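Local coordinates for protein cytosol aminopeptidase (PDB 3IJ3) that probably removes amino acids from the N-termini of peptides as a manganese-dependent metalloaminopeptidase of the M17 family, at residues 179-184 and 252-257; 187-192 and 272-277; 301-306 and 336-341; 217-222 and 230-235. One frame throughout, in Å; residues are numbered along the deposited sequence.

Interaction 1 (179-184 and 252-257); sequences TPAEDM and VCFDSG. With LI (lithium ion), chain C.
F254 has CG anti to the backbone N (chi1 -170°), which leaves the ring's CD1 as well as CB near A181 CB. C253 has SG anti to its carbonyl carbon (chi1 -65°), and this puts SG near M184 O; CB lies there by the backbone's course. The A181 methyl fits between these two residues. Its CB is 3.7 Å from F254 CB, an apolar contact, and 3.4 Å from C253 O. The methyl meets the phenyl ring obliquely. C253 CB is 3.2 Å from M184 O, a close packing contact. The polar link is made by water 1. It lies 2.8 Å from both M184 O and C253 O and bridges the two carbonyls. These two buried groups, one from each segment, are thus joined through solvent.

The 179-184 side is a tight turn with a short 3-10 segment at 181-182. M184 N bonds to A181 O, which keeps the turn closed. On the other side, the chain turns a corner at C253 and then runs to the metal. D255 OD2 binds the lithium ion at 2.3 Å. D255 OD1 accepts from G257 N, an Asx turn, with the donor above the carboxylate plane. N305 ND2 also bonds to OD1. D273 and E334 bind the same ion through carboxylate oxygens.

R313 of the second subunit packs on both A181 and F254. The loop 179-184 joins helix 157-178 to helix 186-200. Strand 254-255 pairs with strand 295-305 through backbone bonds of F254 and N305.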
loop_
_atom_site.group_PDB
_atom_site.type_symbol
_atom_site.label_atom_id
_atom_site.label_comp_id
_atom_site.label_asym_id
_atom_site.label_seq_id
_atom_site.Cartn_x
_atom_site.Cartn_y
_atom_site.Cartn_z
ATOM N N THR A 179 6.401 -3.118 -30.986
ATOM C CA THR A 179 6.025 -1.767 -31.440
ATOM C C THR A 179 5.243 -1.063 -30.346
ATOM O O THR A 179 4.250 -1.582 -29.841
ATOM C CB THR A 179 5.195 -1.818 -32.731
ATOM O OG1 THR A 179 5.943 -2.500 -33.744
ATOM C CG2 THR A 179 4.853 -0.370 -33.228
ATOM N N PRO A 180 5.696 0.116 -29.955
ATOM C CA PRO A 180 4.954 0.885 -28.956
ATOM C C PRO A 180 3.485 1.022 -29.316
ATOM O O PRO A 180 3.136 1.174 -30.510
ATOM C CB PRO A 180 5.618 2.256 -29.032
ATOM C CG PRO A 180 6.975 1.981 -29.435
ATOM C CD PRO A 180 6.909 0.819 -30.394
ATOM N N ALA A 181 2.612 1.067 -28.302
ATOM C CA ALA A 181 1.182 1.164 -28.555
ATOM C C ALA A 181 0.791 2.345 -29.423
ATOM O O ALA A 181 -0.122 2.233 -30.239
ATOM C CB ALA A 181 0.383 1.160 -27.242
ATOM N N GLU A 182 1.473 3.490 -29.259
ATOM C CA GLU A 182 1.165 4.662 -30.062
ATOM C C GLU A 182 1.219 4.372 -31.575
ATOM O O GLU A 182 0.462 4.966 -32.352
ATOM C CB GLU A 182 2.147 5.792 -29.745
ATOM C CG GLU A 182 1.991 7.050 -30.619
ATOM C CD GLU A 182 0.663 7.788 -30.455
ATOM O OE1 GLU A 182 -0.123 7.527 -29.513
ATOM O OE2 GLU A 182 0.405 8.695 -31.288
ATOM N N ASP A 183 2.112 3.485 -31.956
ATOM C CA ASP A 183 2.320 3.117 -33.373
ATOM C C ASP A 183 1.755 1.731 -33.718
ATOM O O ASP A 183 1.998 1.186 -34.803
ATOM C CB ASP A 183 3.825 3.197 -33.652
ATOM C CG ASP A 183 4.398 4.595 -33.405
ATOM O OD1 ASP A 183 3.705 5.592 -33.663
ATOM O OD2 ASP A 183 5.571 4.684 -33.003
ATOM N N MET A 184 0.969 1.173 -32.809
ATOM C CA MET A 184 0.365 -0.141 -32.983
ATOM C C MET A 184 -0.988 -0.160 -32.273
ATOM O O MET A 184 -1.191 -0.904 -31.290
ATOM C CB MET A 184 1.279 -1.265 -32.488
ATOM C CG MET A 184 0.771 -2.675 -32.749
ATOM S SD MET A 184 0.337 -3.028 -34.482
ATOM C CE MET A 184 1.890 -2.633 -35.338
ATOM N N VAL A 252 -5.636 -6.363 -27.477
ATOM C CA VAL A 252 -5.724 -5.154 -26.616
ATOM C C VAL A 252 -4.398 -4.420 -26.824
ATOM O O VAL A 252 -3.372 -4.745 -26.215
ATOM C CB VAL A 252 -6.000 -5.517 -25.160
ATOM C CG1 VAL A 252 -6.000 -4.285 -24.261
ATOM C CG2 VAL A 252 -7.355 -6.212 -25.066
ATOM N N CYS A 253 -4.430 -3.432 -27.713
ATOM C CA CYS A 253 -3.227 -2.695 -28.129
ATOM C C CYS A 253 -2.510 -1.977 -27.000
ATOM O O CYS A 253 -1.272 -1.840 -27.022
ATOM C CB CYS A 253 -3.556 -1.793 -29.306
ATOM S SG CYS A 253 -4.009 -2.819 -30.783
ATOM N N PHE A 254 -3.286 -1.513 -26.030
ATOM C CA PHE A 254 -2.739 -0.983 -24.787
ATOM C C PHE A 254 -3.780 -1.195 -23.704
ATOM O O PHE A 254 -4.978 -1.016 -23.933
ATOM C CB PHE A 254 -2.323 0.489 -24.830
ATOM C CG PHE A 254 -1.563 0.888 -23.620
ATOM C CD1 PHE A 254 -0.242 0.468 -23.461
ATOM C CD2 PHE A 254 -2.160 1.619 -22.594
ATOM C CE1 PHE A 254 0.474 0.772 -22.312
ATOM C CE2 PHE A 254 -1.436 1.935 -21.449
ATOM C CZ PHE A 254 -0.135 1.498 -21.298
ATOM N N ASP A 255 -3.317 -1.657 -22.545
ATOM C CA ASP A 255 -4.194 -1.871 -21.417
ATOM C C ASP A 255 -3.780 -1.007 -20.213
ATOM O O ASP A 255 -2.777 -1.270 -19.555
ATOM C CB ASP A 255 -4.213 -3.352 -21.053
ATOM C CG ASP A 255 -5.286 -3.706 -20.022
ATOM O OD1 ASP A 255 -6.116 -2.840 -19.679
ATOM O OD2 ASP A 255 -5.247 -4.877 -19.569
ATOM N N SER A 256 -4.538 0.056 -19.949
ATOM C CA SER A 256 -4.303 0.885 -18.784
ATOM C C SER A 256 -4.955 0.274 -17.553
ATOM O O SER A 256 -4.708 0.716 -16.424
ATOM C CB SER A 256 -4.935 2.253 -18.980
ATOM O OG SER A 256 -6.365 2.128 -19.070
ATOM N N GLY A 257 -5.829 -0.701 -17.790
ATOM C CA GLY A 257 -6.649 -1.292 -16.763
ATOM C C GLY A 257 -8.041 -0.698 -16.753
ATOM O O GLY A 257 -8.978 -1.302 -16.213
HETATM LI LI LI C . -5.589 -6.795 -20.738
HETATM O O HOH W 1 0.264 -2.287 -29.295
HETATM O O HOH W 2 -5.854 -7.632 -19.033
#

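Interaction 2 (187-192 and 272-277); sequences SELAQA and KDMGGA. With LI (lithium ion), chain C.
L189 overlaps the A277 methyl with CD2 and meets the terminal methyl of M274 with CD1. The first contact is the tighter one, at 4.0 Å from L189 CD2 to A277 CB. The second is looser, at 4.5 Å from L189 CD1 to M274 CE. One leucine therefore spans two residues of the facing segment, one methyl branch for each. Its CG is anti to the backbone N (chi1 -172°), and this carries the fork out from helix 186-200 to the other segment. M274 folds back on itself, with all three side-chain torsions between 44° and 71°. The contact is small, buried and wholly apolar.

The facing segment is the start of helix 275-289. M274 occupies the N-cap position. G275 N bonds to K272 O at 2.9 Å in the turn that leads into the helix. Just before it, D273 binds the lithium ion through OD2 at 1.9 Å. Its other oxygen, OD1, forms a salt bridge with K250 and a hydrogen bond with T359. The apolar packing and the metal ligand thus belong to the same short segment, one residue apart.

Around the contact, I300 on strand 295-305 touches both L189 and A277. A302 on that strand also packs on L189. L176 of helix 157-178 lies against M274 and A192. Helix 186-200 and the start of helix 275-289 meet beside strand 295-305 of the sheet.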
loop_
_atom_site.group_PDB
_atom_site.type_symbol
_atom_site.label_atom_id
_atom_site.label_comp_id
_atom_site.label_asym_id
_atom_site.label_seq_id
_atom_site.Cartn_x
_atom_site.Cartn_y
_atom_site.Cartn_z
ATOM N N SER A 187 -6.064 0.202 -35.735
ATOM C CA SER A 187 -5.907 0.427 -37.171
ATOM C C SER A 187 -4.617 -0.174 -37.698
ATOM O O SER A 187 -4.612 -0.813 -38.745
ATOM C CB SER A 187 -5.931 1.927 -37.486
ATOM O OG SER A 187 -7.179 2.488 -37.130
ATOM N N GLU A 188 -3.525 0.018 -36.961
ATOM C CA GLU A 188 -2.228 -0.513 -37.376
ATOM C C GLU A 188 -2.216 -2.046 -37.336
ATOM O O GLU A 188 -1.574 -2.701 -38.164
ATOM C CB GLU A 188 -1.081 0.051 -36.547
ATOM C CG GLU A 188 -0.824 1.541 -36.763
ATOM C CD GLU A 188 -1.756 2.469 -36.028
ATOM O OE1 GLU A 188 -2.461 2.061 -35.073
ATOM O OE2 GLU A 188 -1.753 3.663 -36.393
ATOM N N LEU A 189 -2.918 -2.605 -36.366
ATOM C CA LEU A 189 -3.031 -4.054 -36.241
ATOM C C LEU A 189 -3.846 -4.572 -37.437
ATOM O O LEU A 189 -3.470 -5.563 -38.082
ATOM C CB LEU A 189 -3.657 -4.419 -34.910
ATOM C CG LEU A 189 -3.697 -5.875 -34.500
ATOM C CD1 LEU A 189 -2.267 -6.484 -34.586
ATOM C CD2 LEU A 189 -4.302 -6.012 -33.092
ATOM N N ALA A 190 -4.948 -3.894 -37.751
ATOM C CA ALA A 190 -5.737 -4.267 -38.934
ATOM C C ALA A 190 -4.891 -4.200 -40.207
ATOM O O ALA A 190 -4.968 -5.101 -41.065
ATOM C CB ALA A 190 -6.984 -3.365 -39.069
ATOM N N GLN A 191 -4.071 -3.139 -40.341
ATOM C CA GLN A 191 -3.199 -3.016 -41.495
ATOM C C GLN A 191 -2.188 -4.168 -41.583
ATOM O O GLN A 191 -1.901 -4.687 -42.677
ATOM C CB GLN A 191 -2.482 -1.654 -41.489
ATOM C CG GLN A 191 -1.564 -1.452 -42.696
ATOM C CD GLN A 191 -2.310 -1.640 -44.038
ATOM O OE1 GLN A 191 -1.936 -2.493 -44.866
ATOM N NE2 GLN A 191 -3.404 -0.898 -44.216
ATOM N N ALA A 192 -1.636 -4.572 -40.441
ATOM C CA ALA A 192 -0.682 -5.674 -40.428
ATOM C C ALA A 192 -1.353 -6.963 -40.940
ATOM O O ALA A 192 -0.770 -7.729 -41.716
ATOM C CB ALA A 192 -0.108 -5.881 -38.986
ATOM N N LYS A 272 2.198 -4.984 -24.845
ATOM C CA LYS A 272 2.179 -6.408 -25.228
ATOM C C LYS A 272 0.851 -7.074 -25.059
ATOM O O LYS A 272 0.736 -8.274 -25.363
ATOM C CB LYS A 272 3.229 -7.235 -24.445
ATOM C CG LYS A 272 2.817 -7.671 -23.026
ATOM C CD LYS A 272 3.933 -8.466 -22.376
ATOM C CE LYS A 272 3.630 -8.857 -20.932
ATOM N NZ LYS A 272 2.470 -9.799 -20.863
ATOM N N ASP A 273 -0.171 -6.348 -24.611
ATOM C CA ASP A 273 -1.466 -7.004 -24.382
ATOM C C ASP A 273 -2.236 -7.378 -25.669
ATOM O O ASP A 273 -3.382 -7.866 -25.620
ATOM C CB ASP A 273 -2.324 -6.232 -23.384
ATOM C CG ASP A 273 -3.119 -7.164 -22.470
ATOM O OD1 ASP A 273 -2.631 -8.286 -22.178
ATOM O OD2 ASP A 273 -4.216 -6.787 -22.049
ATOM N N MET A 274 -1.601 -7.138 -26.804
ATOM C CA MET A 274 -2.093 -7.594 -28.105
ATOM C C MET A 274 -1.267 -8.798 -28.596
ATOM O O MET A 274 -1.358 -9.203 -29.761
ATOM C CB MET A 274 -2.103 -6.482 -29.166
ATOM C CG MET A 274 -0.924 -5.591 -29.251
ATOM S SD MET A 274 0.678 -6.384 -29.447
ATOM C CE MET A 274 0.515 -6.980 -31.134
ATOM N N GLY A 275 -0.486 -9.396 -27.698
ATOM C CA GLY A 275 0.348 -10.556 -28.038
ATOM C C GLY A 275 -0.455 -11.743 -28.534
ATOM O O GLY A 275 -0.017 -12.463 -29.409
ATOM N N GLY A 276 -1.669 -11.909 -28.038
ATOM C CA GLY A 276 -2.502 -13.017 -28.488
ATOM C C GLY A 276 -2.886 -12.840 -29.946
ATOM O O GLY A 276 -2.906 -13.803 -30.726
ATOM N N ALA A 277 -3.186 -11.594 -30.327
ATOM C CA ALA A 277 -3.519 -11.270 -31.709
ATOM C C ALA A 277 -2.304 -11.552 -32.585
ATOM O O ALA A 277 -2.423 -12.123 -33.690
ATOM C CB ALA A 277 -3.932 -9.790 -31.841
HETATM LI LI LI C . -5.589 -6.795 -20.738
HETATM O O HOH W 2 -5.854 -7.632 -19.033
#

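Interaction 3 (301-306 and 336-341); sequences PAVENA and RVVLAD. With SO4 (sulfate ion), chain D; SO4 (sulfate ion), chain F.
P301 and V338 cross obliquely, the proline ring laid against the valine's branched end. This is helix-on-sheet packing in the catalytic domain of the M17 family: helix 335-347 lies on strand 295-305. The axes of the two short segments approach to 8.9 Å and run roughly antiparallel, at 151°. P301 and V303 alternate with A302, so both point to the helix while A302 points away. P301 CB is 3.9 Å from V338 CG2, and P301 CG lies 3.8 Å from V338 O. The other branch of the valine, CG1, faces V303 CG1 at 4.4 Å. L339 starts out away from the strand, but its CD2 turns back to P301 CG at 4.3 Å. All four residues are buried. I219 of helix 217-223 touches both P301 and V303, and V248 of strand 244-252 packs on L339.

At the start of the helix segment, R336 makes no contact with the strand and instead holds two sulfates, probably from the crystallisation liquor. Both lie at the edge of the guanidinium, in its plane. The chain D sulfate is also bonded by K250 NZ and the backbone N of G335. NH1 and NH2 of R336 share O3 of the chain F sulfate. The R336 chain bends at chi3 (65°). NH2 bonds O4 of the chain D sulfate, and O2 of that sulfate lies 2.8 Å from both R336 N and R336 NE.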
loop_
_atom_site.group_PDB
_atom_site.type_symbol
_atom_site.label_atom_id
_atom_site.label_comp_id
_atom_site.label_asym_id
_atom_site.label_seq_id
_atom_site.Cartn_x
_atom_site.Cartn_y
_atom_site.Cartn_z
ATOM N N PRO A 301 -10.318 -9.192 -32.050
ATOM C CA PRO A 301 -10.897 -7.974 -31.499
ATOM C C PRO A 301 -9.713 -7.042 -31.216
ATOM O O PRO A 301 -8.766 -7.432 -30.494
ATOM C CB PRO A 301 -11.591 -8.424 -30.222
ATOM C CG PRO A 301 -11.251 -9.838 -30.018
ATOM C CD PRO A 301 -10.516 -10.365 -31.168
ATOM N N ALA A 302 -9.754 -5.837 -31.763
ATOM C CA ALA A 302 -8.640 -4.881 -31.632
ATOM C C ALA A 302 -9.156 -3.612 -30.957
ATOM O O ALA A 302 -10.010 -2.896 -31.505
ATOM C CB ALA A 302 -8.013 -4.607 -33.002
ATOM N N VAL A 303 -8.674 -3.377 -29.745
ATOM C CA VAL A 303 -9.121 -2.243 -28.950
ATOM C C VAL A 303 -8.023 -1.703 -28.040
ATOM O O VAL A 303 -6.945 -2.310 -27.914
ATOM C CB VAL A 303 -10.229 -2.727 -27.962
ATOM C CG1 VAL A 303 -11.360 -3.529 -28.642
ATOM C CG2 VAL A 303 -9.637 -3.600 -26.812
ATOM N N GLU A 304 -8.263 -0.519 -27.470
ATOM C CA GLU A 304 -7.417 -0.003 -26.395
ATOM C C GLU A 304 -8.330 0.026 -25.178
ATOM O O GLU A 304 -9.502 0.395 -25.303
ATOM C CB GLU A 304 -6.857 1.422 -26.647
ATOM C CG GLU A 304 -5.928 1.944 -25.464
ATOM C CD GLU A 304 -5.109 3.231 -25.787
ATOM O OE1 GLU A 304 -5.114 3.644 -26.971
ATOM O OE2 GLU A 304 -4.456 3.826 -24.855
ATOM N N ASN A 305 -7.825 -0.396 -24.019
ATOM C CA ASN A 305 -8.585 -0.321 -22.771
ATOM C C ASN A 305 -8.098 0.951 -22.104
ATOM O O ASN A 305 -7.105 0.947 -21.392
ATOM C CB ASN A 305 -8.356 -1.554 -21.895
ATOM C CG ASN A 305 -9.307 -1.629 -20.704
ATOM O OD1 ASN A 305 -10.401 -1.031 -20.721
ATOM N ND2 ASN A 305 -8.902 -2.383 -19.664
ATOM N N ALA A 306 -8.817 2.036 -22.336
ATOM C CA ALA A 306 -8.387 3.344 -21.892
ATOM C C ALA A 306 -9.162 3.930 -20.738
ATOM O O ALA A 306 -10.248 3.491 -20.414
ATOM C CB ALA A 306 -8.500 4.330 -23.078
ATOM N N ARG A 336 -11.006 -11.060 -21.772
ATOM C CA ARG A 336 -12.011 -12.133 -21.875
ATOM C C ARG A 336 -13.344 -11.594 -22.386
ATOM O O ARG A 336 -14.094 -12.315 -23.047
ATOM C CB ARG A 336 -12.167 -12.823 -20.525
ATOM C CG ARG A 336 -12.857 -12.003 -19.465
ATOM C CD ARG A 336 -12.575 -12.482 -18.033
ATOM N NE ARG A 336 -11.178 -12.327 -17.662
ATOM C CZ ARG A 336 -10.699 -12.593 -16.438
ATOM N NH1 ARG A 336 -11.490 -13.044 -15.463
ATOM N NH2 ARG A 336 -9.414 -12.442 -16.191
ATOM N N VAL A 337 -13.646 -10.327 -22.045
ATOM C CA VAL A 337 -14.910 -9.678 -22.493
ATOM C C VAL A 337 -14.912 -9.500 -24.029
ATOM O O VAL A 337 -15.894 -9.874 -24.700
ATOM C CB VAL A 337 -15.168 -8.354 -21.756
ATOM C CG1 VAL A 337 -16.423 -7.624 -22.301
ATOM C CG2 VAL A 337 -15.294 -8.590 -20.230
ATOM N N VAL A 338 -13.798 -9.008 -24.584
ATOM C CA VAL A 338 -13.736 -8.815 -26.039
ATOM C C VAL A 338 -13.651 -10.161 -26.747
ATOM O O VAL A 338 -14.260 -10.336 -27.812
ATOM C CB VAL A 338 -12.655 -7.814 -26.501
ATOM C CG1 VAL A 338 -12.849 -6.475 -25.719
ATOM C CG2 VAL A 338 -11.215 -8.360 -26.342
ATOM N N LEU A 339 -12.938 -11.111 -26.150
ATOM C CA LEU A 339 -12.834 -12.467 -26.727
ATOM C C LEU A 339 -14.191 -13.170 -26.778
ATOM O O LEU A 339 -14.446 -13.943 -27.690
ATOM C CB LEU A 339 -11.835 -13.326 -25.953
ATOM C CG LEU A 339 -10.373 -12.975 -26.187
ATOM C CD1 LEU A 339 -9.475 -13.754 -25.211
ATOM C CD2 LEU A 339 -9.971 -13.235 -27.641
ATOM N N ALA A 340 -15.048 -12.917 -25.790
ATOM C CA ALA A 340 -16.388 -13.536 -25.743
ATOM C C ALA A 340 -17.187 -13.283 -27.016
ATOM O O ALA A 340 -17.866 -14.186 -27.517
ATOM C CB ALA A 340 -17.182 -13.043 -24.508
ATOM N N ASP A 341 -17.118 -12.060 -27.537
ATOM C CA ASP A 341 -17.803 -11.740 -28.783
ATOM C C ASP A 341 -17.171 -12.425 -29.989
ATOM O O ASP A 341 -17.882 -12.876 -30.885
ATOM C CB ASP A 341 -17.851 -10.236 -29.017
ATOM C CG ASP A 341 -19.062 -9.575 -28.375
ATOM O OD1 ASP A 341 -19.886 -10.277 -27.749
ATOM O OD2 ASP A 341 -19.215 -8.347 -28.569
HETATM S S SO4 D . -8.089 -10.638 -19.366
HETATM O O1 SO4 D . -7.923 -9.192 -19.458
HETATM O O2 SO4 D . -9.538 -10.884 -19.387
HETATM O O3 SO4 D . -7.378 -11.211 -20.494
HETATM O O4 SO4 D . -7.527 -11.142 -18.096
HETATM S S SO4 F . -9.770 -13.197 -12.258
HETATM O O1 SO4 F . -9.007 -12.136 -11.598
HETATM O O2 SO4 F . -11.138 -12.763 -12.529
HETATM O O3 SO4 F . -9.152 -13.654 -13.486
HETATM O O4 SO4 F . -9.809 -14.336 -11.334
#

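Interaction 4 (217-222 and 230-235); sequences PAIYAV and PLLIDL
I219 and L232 make the main apolar contact, with I219 CD1 4.0 Å from L232 CD1. The two side chains cross at about a right angle. I219 is extended, with CD1 anti to CA (chi2 178°), and this takes the methyl to the leucine, where it also lies 4.1 Å from L232 CB. A second apolar pair is Y220 and P230. Y220 CD1 is 4.1 Å from P230 CG, and this ring carbon of the proline approaches the phenol ring obliquely. Y220 is partly exposed, whereas P230 is buried.

Side chains also pack on backbone carbonyls. P230 CB is 4.1 Å from I219 O. I219 CG2 is 4.0 Å from L231 O, on the branch that stands anti to the isoleucine N. I219 thus touches both P230 and the first two residues of the strand.

The unit is a helix followed by a short connection and a strand, in the catalytic domain of the M17 fold. Helix 217-223 packs at the start of strand 231-237. That strand lies in the mixed sheet between strands 203-208 and 295-305, antiparallel to both.

The polar links run to other parts of the chain, apart from the helix's own bond from A221 N to P217 O. L231 pairs with A302 through the backbone, and L232 pairs with I207. D341 OD2 accepts from A218 N, near the start of the helix. D234 makes a salt bridge with R297. Among the outer apolar partners, V303 touches both I219 and P230, and P186 of helix 186-200 lies against L231.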
loop_
_atom_site.group_PDB
_atom_site.type_symbol
_atom_site.label_atom_id
_atom_site.label_comp_id
_atom_site.label_asym_id
_atom_site.label_seq_id
_atom_site.Cartn_x
_atom_site.Cartn_y
_atom_site.Cartn_z
ATOM N N PRO A 217 -21.273 -5.804 -29.299
ATOM C CA PRO A 217 -21.323 -4.807 -28.229
ATOM C C PRO A 217 -20.261 -4.914 -27.133
ATOM O O PRO A 217 -19.901 -3.877 -26.547
ATOM C CB PRO A 217 -22.740 -4.980 -27.647
ATOM C CG PRO A 217 -23.101 -6.414 -27.960
ATOM C CD PRO A 217 -22.485 -6.638 -29.320
ATOM N N ALA A 218 -19.754 -6.111 -26.869
ATOM C CA ALA A 218 -18.771 -6.279 -25.809
ATOM C C ALA A 218 -17.412 -5.755 -26.247
ATOM O O ALA A 218 -16.671 -5.168 -25.444
ATOM C CB ALA A 218 -18.719 -7.781 -25.350
ATOM N N ILE A 219 -17.076 -5.932 -27.526
ATOM C CA ILE A 219 -15.815 -5.365 -28.059
ATOM C C ILE A 219 -15.916 -3.838 -27.988
ATOM O O ILE A 219 -14.991 -3.134 -27.536
ATOM C CB ILE A 219 -15.550 -5.812 -29.512
ATOM C CG1 ILE A 219 -15.516 -7.343 -29.611
ATOM C CG2 ILE A 219 -14.224 -5.211 -30.038
ATOM C CD1 ILE A 219 -15.304 -7.872 -31.069
ATOM N N TYR A 220 -17.069 -3.307 -28.388
ATOM C CA TYR A 220 -17.281 -1.880 -28.370
ATOM C C TYR A 220 -17.206 -1.285 -26.956
ATOM O O TYR A 220 -16.555 -0.263 -26.751
ATOM C CB TYR A 220 -18.609 -1.516 -29.015
ATOM C CG TYR A 220 -18.893 -0.050 -28.928
ATOM C CD1 TYR A 220 -18.248 0.833 -29.771
ATOM C CD2 TYR A 220 -19.780 0.465 -27.978
ATOM C CE1 TYR A 220 -18.476 2.220 -29.681
ATOM C CE2 TYR A 220 -20.008 1.832 -27.884
ATOM C CZ TYR A 220 -19.358 2.694 -28.742
ATOM O OH TYR A 220 -19.564 4.048 -28.637
ATOM N N ALA A 221 -17.856 -1.919 -25.990
ATOM C CA ALA A 221 -17.879 -1.382 -24.608
ATOM C C ALA A 221 -16.468 -1.228 -24.036
ATOM O O ALA A 221 -16.129 -0.190 -23.454
ATOM C CB ALA A 221 -18.761 -2.267 -23.688
ATOM N N VAL A 222 -15.633 -2.234 -24.246
ATOM C CA VAL A 222 -14.257 -2.191 -23.735
ATOM C C VAL A 222 -13.437 -1.106 -24.402
ATOM O O VAL A 222 -12.762 -0.353 -23.732
ATOM C CB VAL A 222 -13.557 -3.564 -23.862
ATOM C CG1 VAL A 222 -12.069 -3.487 -23.580
ATOM C CG2 VAL A 222 -14.210 -4.578 -22.936
ATOM N N PRO A 230 -12.390 1.061 -31.504
ATOM C CA PRO A 230 -12.289 -0.393 -31.560
ATOM C C PRO A 230 -12.778 -0.977 -32.872
ATOM O O PRO A 230 -13.591 -0.363 -33.579
ATOM C CB PRO A 230 -13.191 -0.828 -30.414
ATOM C CG PRO A 230 -14.267 0.198 -30.384
ATOM C CD PRO A 230 -13.528 1.491 -30.673
ATOM N N LEU A 231 -12.313 -2.183 -33.163
ATOM C CA LEU A 231 -12.727 -2.890 -34.376
ATOM C C LEU A 231 -12.538 -4.386 -34.224
ATOM O O LEU A 231 -11.931 -4.849 -33.256
ATOM C CB LEU A 231 -11.980 -2.331 -35.572
ATOM C CG LEU A 231 -10.462 -2.332 -35.545
ATOM C CD1 LEU A 231 -10.001 -3.695 -36.026
ATOM C CD2 LEU A 231 -9.809 -1.276 -36.413
ATOM N N LEU A 232 -13.122 -5.130 -35.155
ATOM C CA LEU A 232 -12.956 -6.567 -35.223
ATOM C C LEU A 232 -12.394 -6.889 -36.596
ATOM O O LEU A 232 -12.925 -6.449 -37.617
ATOM C CB LEU A 232 -14.275 -7.306 -35.013
ATOM C CG LEU A 232 -14.249 -8.824 -35.199
ATOM C CD1 LEU A 232 -13.366 -9.519 -34.145
ATOM C CD2 LEU A 232 -15.655 -9.365 -35.166
ATOM N N ILE A 233 -11.280 -7.599 -36.604
ATOM C CA ILE A 233 -10.627 -8.059 -37.842
ATOM C C ILE A 233 -11.072 -9.511 -38.084
ATOM O O ILE A 233 -10.938 -10.336 -37.187
ATOM C CB ILE A 233 -9.096 -8.028 -37.675
ATOM C CG1 ILE A 233 -8.633 -6.623 -37.327
ATOM C CG2 ILE A 233 -8.376 -8.538 -38.961
ATOM C CD1 ILE A 233 -7.269 -6.592 -36.624
ATOM N N ASP A 234 -11.512 -9.822 -39.310
ATOM C CA ASP A 234 -12.032 -11.150 -39.689
ATOM C C ASP A 234 -11.425 -11.556 -41.026
ATOM O O ASP A 234 -11.789 -11.005 -42.063
ATOM C CB ASP A 234 -13.563 -11.057 -39.764
ATOM C CG ASP A 234 -14.276 -12.410 -39.989
ATOM O OD1 ASP A 234 -13.623 -13.449 -40.127
ATOM O OD2 ASP A 234 -15.549 -12.409 -40.007
ATOM N N LEU A 235 -10.441 -12.447 -40.979
ATOM C CA LEU A 235 -9.750 -12.942 -42.168
ATOM C C LEU A 235 -10.163 -14.362 -42.496
ATOM O O LEU A 235 -10.337 -15.194 -41.584
ATOM C CB LEU A 235 -8.222 -12.865 -41.972
ATOM C CG LEU A 235 -7.277 -13.518 -43.017
ATOM C CD1 LEU A 235 -5.867 -12.924 -42.954
ATOM C CD2 LEU A 235 -7.198 -15.054 -42.832
#

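Overall arrangement
All four contacts lie in the catalytic domain. Along the chain, interaction 1 and interaction 2 alternate their segments, and interaction 4 falls within the span of both. Interaction 3 follows. Strand 295-305 connects them: it neighbours strand 254-255 of interaction 1 and strand 231-237 of interaction 4, and it meets L189 of interaction 2. Interactions 3 and 4 are closest, with centres about 6 Å apart; interactions 1 and 4 are farthest, at about 15 Å. Interactions 1 and 2 have centres about 9 Å apart and each supplies an aspartate to the lithium site. D255 comes from a strand of the sheet and D273 from the turn before helix 275-289, so these contacts bring two metal ligands together.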